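PDB 3TEV: glycosyl hyrolase, family 3 from Deinococcus radiodurans, which probably hydrolyses O-glycosyl bonds in carbohydrate substrates. Local coordinates for residues 143-146 with 147-151; 187-190 with 191-195. All coordinates share one frame; numbering follows the deposited sequence.

Interaction 1. Residues 143-146 with 147-151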
ATOM      1  N   PRO A 143     -18.568  -3.529  12.566  1.00 89.61           N
ATOM      2  CA  PRO A 143     -17.630  -4.324  11.765  1.00 87.70           C
ATOM      3  C   PRO A 143     -17.284  -3.642  10.427  1.00 85.65           C
ATOM      4  O   PRO A 143     -17.884  -3.957   9.394  1.00 85.87           O
ATOM      5  CB  PRO A 143     -18.379  -5.650  11.555  1.00 88.00           C
ATOM      6  CG  PRO A 143     -19.853  -5.303  11.673  1.00 88.94           C
ATOM      7  CD  PRO A 143     -19.970  -3.961  12.364  1.00 89.61           C
ATOM      8  N   VAL A 144     -16.338  -2.703  10.462  1.00 82.91           N
ATOM      9  CA  VAL A 144     -15.889  -1.992   9.253  1.00 80.46           C
ATOM     10  C   VAL A 144     -15.114  -2.952   8.338  1.00 79.01           C
ATOM     11  O   VAL A 144     -15.270  -2.929   7.107  1.00 78.65           O
ATOM     12  CB  VAL A 144     -14.997  -0.741   9.589  1.00 80.18           C
ATOM     13  CG1 VAL A 144     -14.556  -0.013   8.310  1.00 79.66           C
ATOM     14  CG2 VAL A 144     -15.723   0.229  10.521  1.00 79.73           C
ATOM     15  N   ILE A 145     -14.293  -3.798   8.962  1.00 77.66           N
ATOM     16  CA  ILE A 145     -13.400  -4.705   8.249  1.00 76.41           C
ATOM     17  C   ILE A 145     -13.988  -6.121   8.185  1.00 76.93           C
ATOM     18  O   ILE A 145     -14.014  -6.737   7.111  1.00 76.59           O
ATOM     19  CB  ILE A 145     -11.958  -4.650   8.849  1.00 75.92           C
ATOM     20  CG1 ILE A 145     -11.371  -3.223   8.733  1.00 75.18           C
ATOM     21  CG2 ILE A 145     -11.031  -5.702   8.215  1.00 75.51           C
ATOM     22  CD1 ILE A 145     -11.419  -2.557   7.305  1.00 73.97           C
ATOM     23  N   GLY A 146     -14.475  -6.614   9.325  1.00 77.45           N
ATOM     24  CA  GLY A 146     -15.221  -7.884   9.391  1.00 78.66           C
ATOM     25  C   GLY A 146     -14.403  -9.133   9.108  1.00 78.96           C
ATOM     26  O   GLY A 146     -13.426  -9.409   9.810  1.00 78.81           O
ATOM     27  N   ASP A 147     -14.820  -9.880   8.078  1.00 79.63           N
ATOM     28  CA  ASP A 147     -14.149 -11.111   7.593  1.00 79.77           C
ATOM     29  C   ASP A 147     -12.644 -10.979   7.358  1.00 77.16           C
ATOM     30  O   ASP A 147     -11.882 -11.938   7.536  1.00 76.78           O
ATOM     31  CB  ASP A 147     -14.754 -11.533   6.250  1.00 81.29           C
ATOM     32  CG  ASP A 147     -16.164 -12.013   6.374  1.00 85.76           C
ATOM     33  OD1 ASP A 147     -16.497 -12.629   7.415  1.00 89.12           O
ATOM     34  OD2 ASP A 147     -16.940 -11.782   5.417  1.00 89.75           O
ATOM     35  N   ARG A 148     -12.244  -9.789   6.926  1.00 74.02           N
ATOM     36  CA  ARG A 148     -10.911  -9.542   6.399  1.00 70.81           C
ATOM     37  C   ARG A 148      -9.846  -9.329   7.483  1.00 68.09           C
ATOM     38  O   ARG A 148      -8.656  -9.311   7.177  1.00 67.62           O
ATOM     39  CB  ARG A 148     -10.951  -8.364   5.420  1.00 70.96           C
ATOM     40  CG  ARG A 148     -11.995  -8.500   4.299  1.00 72.38           C
ATOM     41  CD  ARG A 148     -12.202  -7.167   3.583  1.00 75.73           C
ATOM     42  NE  ARG A 148     -10.912  -6.526   3.307  1.00 77.94           N
ATOM     43  CZ  ARG A 148     -10.724  -5.234   3.038  1.00 78.58           C
ATOM     44  NH1 ARG A 148      -9.492  -4.789   2.815  1.00 78.37           N
ATOM     45  NH2 ARG A 148     -11.751  -4.391   2.998  1.00 79.00           N
ATOM     46  N   ALA A 149     -10.270  -9.168   8.737  1.00 65.87           N
ATOM     47  CA  ALA A 149      -9.340  -9.128   9.877  1.00 63.90           C
ATOM     48  C   ALA A 149      -9.136 -10.533  10.445  1.00 62.88           C
ATOM     49  O   ALA A 149      -9.998 -11.391  10.288  1.00 62.19           O
ATOM     50  CB  ALA A 149      -9.842  -8.187  10.958  1.00 63.87           C
ATOM     51  N   TYR A 150      -7.988 -10.758  11.087  1.00 62.04           N
ATOM     52  CA  TYR A 150      -7.665 -12.052  11.699  1.00 61.69           C
ATOM     53  C   TYR A 150      -8.300 -12.244  13.076  1.00 62.04           C
ATOM     54  O   TYR A 150      -8.354 -13.366  13.569  1.00 62.37           O
ATOM     55  CB  TYR A 150      -6.147 -12.262  11.785  1.00 61.12           C
ATOM     56  CG  TYR A 150      -5.485 -12.435  10.439  1.00 61.05           C
ATOM     57  CD1 TYR A 150      -5.533 -13.661   9.765  1.00 60.67           C
ATOM     58  CD2 TYR A 150      -4.816 -11.371   9.825  1.00 59.94           C
ATOM     59  CE1 TYR A 150      -4.933 -13.827   8.513  1.00 60.56           C
ATOM     60  CE2 TYR A 150      -4.224 -11.523   8.574  1.00 60.57           C
ATOM     61  CZ  TYR A 150      -4.283 -12.756   7.926  1.00 60.90           C
ATOM     62  OH  TYR A 150      -3.690 -12.911   6.685  1.00 61.96           O
ATOM     63  N   GLY A 151      -8.778 -11.161  13.689  1.00 62.16           N
ATOM     64  CA  GLY A 151      -9.365 -11.223  15.034  1.00 63.30           C
ATOM     65  C   GLY A 151      -9.879  -9.907  15.618  1.00 63.82           C
ATOM     66  O   GLY A 151      -9.991  -8.898  14.910  1.00 63.25           O
TER

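Interaction 2. Residues 187-190 with 191-195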
ATOM      1  N   HIS A 187     -15.411   5.908  12.639  1.00 71.30           N
ATOM      2  CA  HIS A 187     -16.769   6.474  12.496  1.00 72.61           C
ATOM      3  C   HIS A 187     -16.839   7.584  11.436  1.00 70.26           C
ATOM      4  O   HIS A 187     -16.035   8.525  11.450  1.00 69.44           O
ATOM      5  CB  HIS A 187     -17.404   6.895  13.846  1.00 75.39           C
ATOM      6  CG  HIS A 187     -16.771   8.094  14.507  1.00 79.93           C
ATOM      7  ND1 HIS A 187     -15.879   7.988  15.558  1.00 84.15           N
ATOM      8  CD2 HIS A 187     -16.944   9.425  14.303  1.00 82.69           C
ATOM      9  CE1 HIS A 187     -15.506   9.196  15.949  1.00 84.55           C
ATOM     10  NE2 HIS A 187     -16.140  10.086  15.205  1.00 84.27           N
ATOM     11  N   GLN A 188     -17.780   7.429  10.498  1.00 68.70           N
ATOM     12  CA  GLN A 188     -18.024   8.401   9.428  1.00 66.26           C
ATOM     13  C   GLN A 188     -19.273   9.211   9.702  1.00 66.30           C
ATOM     14  O   GLN A 188     -20.362   8.666   9.841  1.00 66.86           O
ATOM     15  CB  GLN A 188     -18.225   7.713   8.077  1.00 66.29           C
ATOM     16  CG  GLN A 188     -16.981   7.300   7.365  1.00 65.66           C
ATOM     17  CD  GLN A 188     -17.198   7.152   5.870  1.00 66.43           C
ATOM     18  OE1 GLN A 188     -17.029   8.107   5.100  1.00 66.18           O
ATOM     19  NE2 GLN A 188     -17.552   5.944   5.445  1.00 67.80           N
ATOM     20  N   ASP A 189     -19.111  10.522   9.731  1.00 64.80           N
ATOM     21  CA  ASP A 189     -20.213  11.449   9.933  1.00 64.99           C
ATOM     22  C   ASP A 189     -21.187  11.485   8.710  1.00 62.38           C
ATOM     23  O   ASP A 189     -22.394  11.650   8.869  1.00 63.70           O
ATOM     24  CB  ASP A 189     -19.603  12.815  10.278  1.00 66.13           C
ATOM     25  CG  ASP A 189     -20.595  13.941  10.200  1.00 70.29           C
ATOM     26  OD1 ASP A 189     -21.280  14.202  11.216  1.00 74.09           O
ATOM     27  OD2 ASP A 189     -20.664  14.584   9.121  1.00 72.77           O
ATOM     28  N   SER A 190     -20.650  11.333   7.500  1.00 57.60           N
ATOM     29  CA  SER A 190     -21.445  11.133   6.281  1.00 54.07           C
ATOM     30  C   SER A 190     -20.548  10.441   5.248  1.00 51.03           C
ATOM     31  O   SER A 190     -19.349  10.279   5.494  1.00 49.41           O
ATOM     32  CB  SER A 190     -21.969  12.467   5.724  1.00 54.06           C
ATOM     33  OG  SER A 190     -20.981  13.128   4.954  1.00 51.97           O
ATOM     34  N   HIS A 191     -21.104  10.042   4.098  1.00 48.96           N
ATOM     35  CA  HIS A 191     -20.274   9.405   3.051  1.00 46.88           C
ATOM     36  C   HIS A 191     -19.232  10.354   2.419  1.00 45.10           C
ATOM     37  O   HIS A 191     -18.325   9.915   1.727  1.00 45.62           O
ATOM     38  CB  HIS A 191     -21.122   8.711   1.978  1.00 47.38           C
ATOM     39  CG  HIS A 191     -21.819   9.655   1.045  1.00 47.28           C
ATOM     40  ND1 HIS A 191     -22.964  10.341   1.395  1.00 46.82           N
ATOM     41  CD2 HIS A 191     -21.536  10.025  -0.226  1.00 45.96           C
ATOM     42  CE1 HIS A 191     -23.354  11.093   0.380  1.00 45.96           C
ATOM     43  NE2 HIS A 191     -22.507  10.916  -0.618  1.00 46.05           N
ATOM     44  N   LEU A 192     -19.341  11.651   2.673  1.00 43.02           N
ATOM     45  CA  LEU A 192     -18.373  12.589   2.126  1.00 41.24           C
ATOM     46  C   LEU A 192     -17.349  13.050   3.157  1.00 40.60           C
ATOM     47  O   LEU A 192     -16.435  13.806   2.839  1.00 41.04           O
ATOM     48  CB  LEU A 192     -19.079  13.789   1.506  1.00 41.21           C
ATOM     49  CG  LEU A 192     -19.995  13.480   0.318  1.00 40.84           C
ATOM     50  CD1 LEU A 192     -20.590  14.771  -0.208  1.00 40.59           C
ATOM     51  CD2 LEU A 192     -19.219  12.755  -0.794  1.00 39.68           C
ATOM     52  N   ALA A 193     -17.502  12.597   4.388  1.00 39.40           N
ATOM     53  CA  ALA A 193     -16.597  13.012   5.439  1.00 39.65           C
ATOM     54  C   ALA A 193     -15.498  11.958   5.601  1.00 39.62           C
ATOM     55  O   ALA A 193     -15.745  10.764   5.393  1.00 39.66           O
ATOM     56  CB  ALA A 193     -17.373  13.197   6.761  1.00 39.33           C
ATOM     57  N   LEU A 194     -14.297  12.385   5.979  1.00 40.12           N
ATOM     58  CA  LEU A 194     -13.245  11.432   6.302  1.00 41.43           C
ATOM     59  C   LEU A 194     -13.636  10.669   7.562  1.00 41.73           C
ATOM     60  O   LEU A 194     -14.136  11.260   8.502  1.00 42.21           O
ATOM     61  CB  LEU A 194     -11.905  12.140   6.525  1.00 41.96           C
ATOM     62  CG  LEU A 194     -11.291  12.794   5.281  1.00 44.24           C
ATOM     63  CD1 LEU A 194     -10.087  13.643   5.670  1.00 45.28           C
ATOM     64  CD2 LEU A 194     -10.897  11.740   4.224  1.00 44.19           C
ATOM     65  N   PRO A 195     -13.430   9.347   7.578  1.00 42.67           N
ATOM     66  CA  PRO A 195     -13.684   8.644   8.826  1.00 43.59           C
ATOM     67  C   PRO A 195     -12.736   9.127   9.914  1.00 44.60           C
ATOM     68  O   PRO A 195     -11.610   9.537   9.609  1.00 44.56           O
ATOM     69  CB  PRO A 195     -13.406   7.174   8.483  1.00 43.95           C
ATOM     70  CG  PRO A 195     -12.892   7.149   7.079  1.00 43.95           C
ATOM     71  CD  PRO A 195     -13.177   8.442   6.440  1.00 42.96           C
TER
HETATM   72  O   HOH W   1     -16.410  11.844  10.042  1.00 59.54           O

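Interaction 1. Residues 143-146 with 147-151
G146 has a positive phi of 68° and turns the backbone from I145 into 3-10 geometry that includes D147 and R148. Its carbonyl oxygen then faces the amide three residues on. A149 N donates to G146 O at 3.3 Å with an N-H...O angle of 161°; the bond is fairly straight but long, and it is weak. A beta carbon on G146 would sit 2.6 Å from D147 N, so the bend suits a residue without a side chain.

I145 carries the side-chain packing. Its CG2 methyl stands anti to the backbone N, beside the carbonyl carbon, and this brings it to R148 and A149 within the turn. CG2 lies 3.6 Å from A149 N and meets the A149 CB methyl at 3.9 Å. The same CG2 also touches R148 CB at 3.9 Å. The side chains of I145 and R148 cross at about a right angle. R148 starts out past the I145 carbonyl, with R148 CG 3.9 Å from I145 O, and its chain then bends at chi3 (45°).

The turn belongs to the long loop between strand 128-129 and helix 154-169 of the TIM-barrel-clan domain. Its I-G-D-R sequence resembles the I-G-x-R segment of NagZ-type relatives. D147 joins it to helix 98-104 through a backbone hydrogen bond with M99, and I145 packs on D135.

Apolar and polar contacts therefore share the work. The lone backbone bond across the turn is weak and long, while one methyl of the buried I145 packs against A149 N, R148 CB and A149 CB.

Interaction 2. Residues 187-190 with 191-195
S190 meets the H191 imidazole obliquely through its carbonyl carbon, and L192 CG lies over one ring face, 3.7 Å above the plane and offset toward the rim. The motif is a type I beta turn from S190 to A193 combined with an ST turn. The sequence D189-S190-H191 resembles the Asp-Ser-His of NagZ-type family 3 relatives, where a mobile loop supplies an Asp-His acid/base pair; a like role here is inferred.

A193 N donates to S190 O at 3.2 Å and closes the turn. S190 OG sits between its own backbone N and carbonyl carbon (chi1 82°), and from there it accepts L192 N at 3.2 Å with an angle of 154°. An alanine at S190 would remove this hydroxyl, and the L192 amide would probably lose its acceptor within the turn.

Beyond the turn, Q188 and P195 run side by side, with Q188 CG 3.7 Å from P195 CB. L192 O also takes a hydrogen bond from N272 ND2, which ties the turn to helix 267-272. A water links the two arms: it accepts from D189 N at 3.0 Å and donates to L194 O at 2.8 Å.

In the fold
Both interactions are local turns in loops that follow neighbouring parallel strands of the barrel-type sheet, 128-129 for interaction 1 and 174-180 for interaction 2. Their centres lie 19 Å apart. Their nearest atoms come within about 6 Å without touching. V144 of 143-146 packs on T186, just before interaction 2, and P195 touches the same residue. V144 also reaches H183 in the second loop. In TIM barrels the loops after the strands form the active-site side, so both turns probably border the sugar pocket; no ligand marks it here. Interaction 1 is partly buried, whereas interaction 2 is a surface contact.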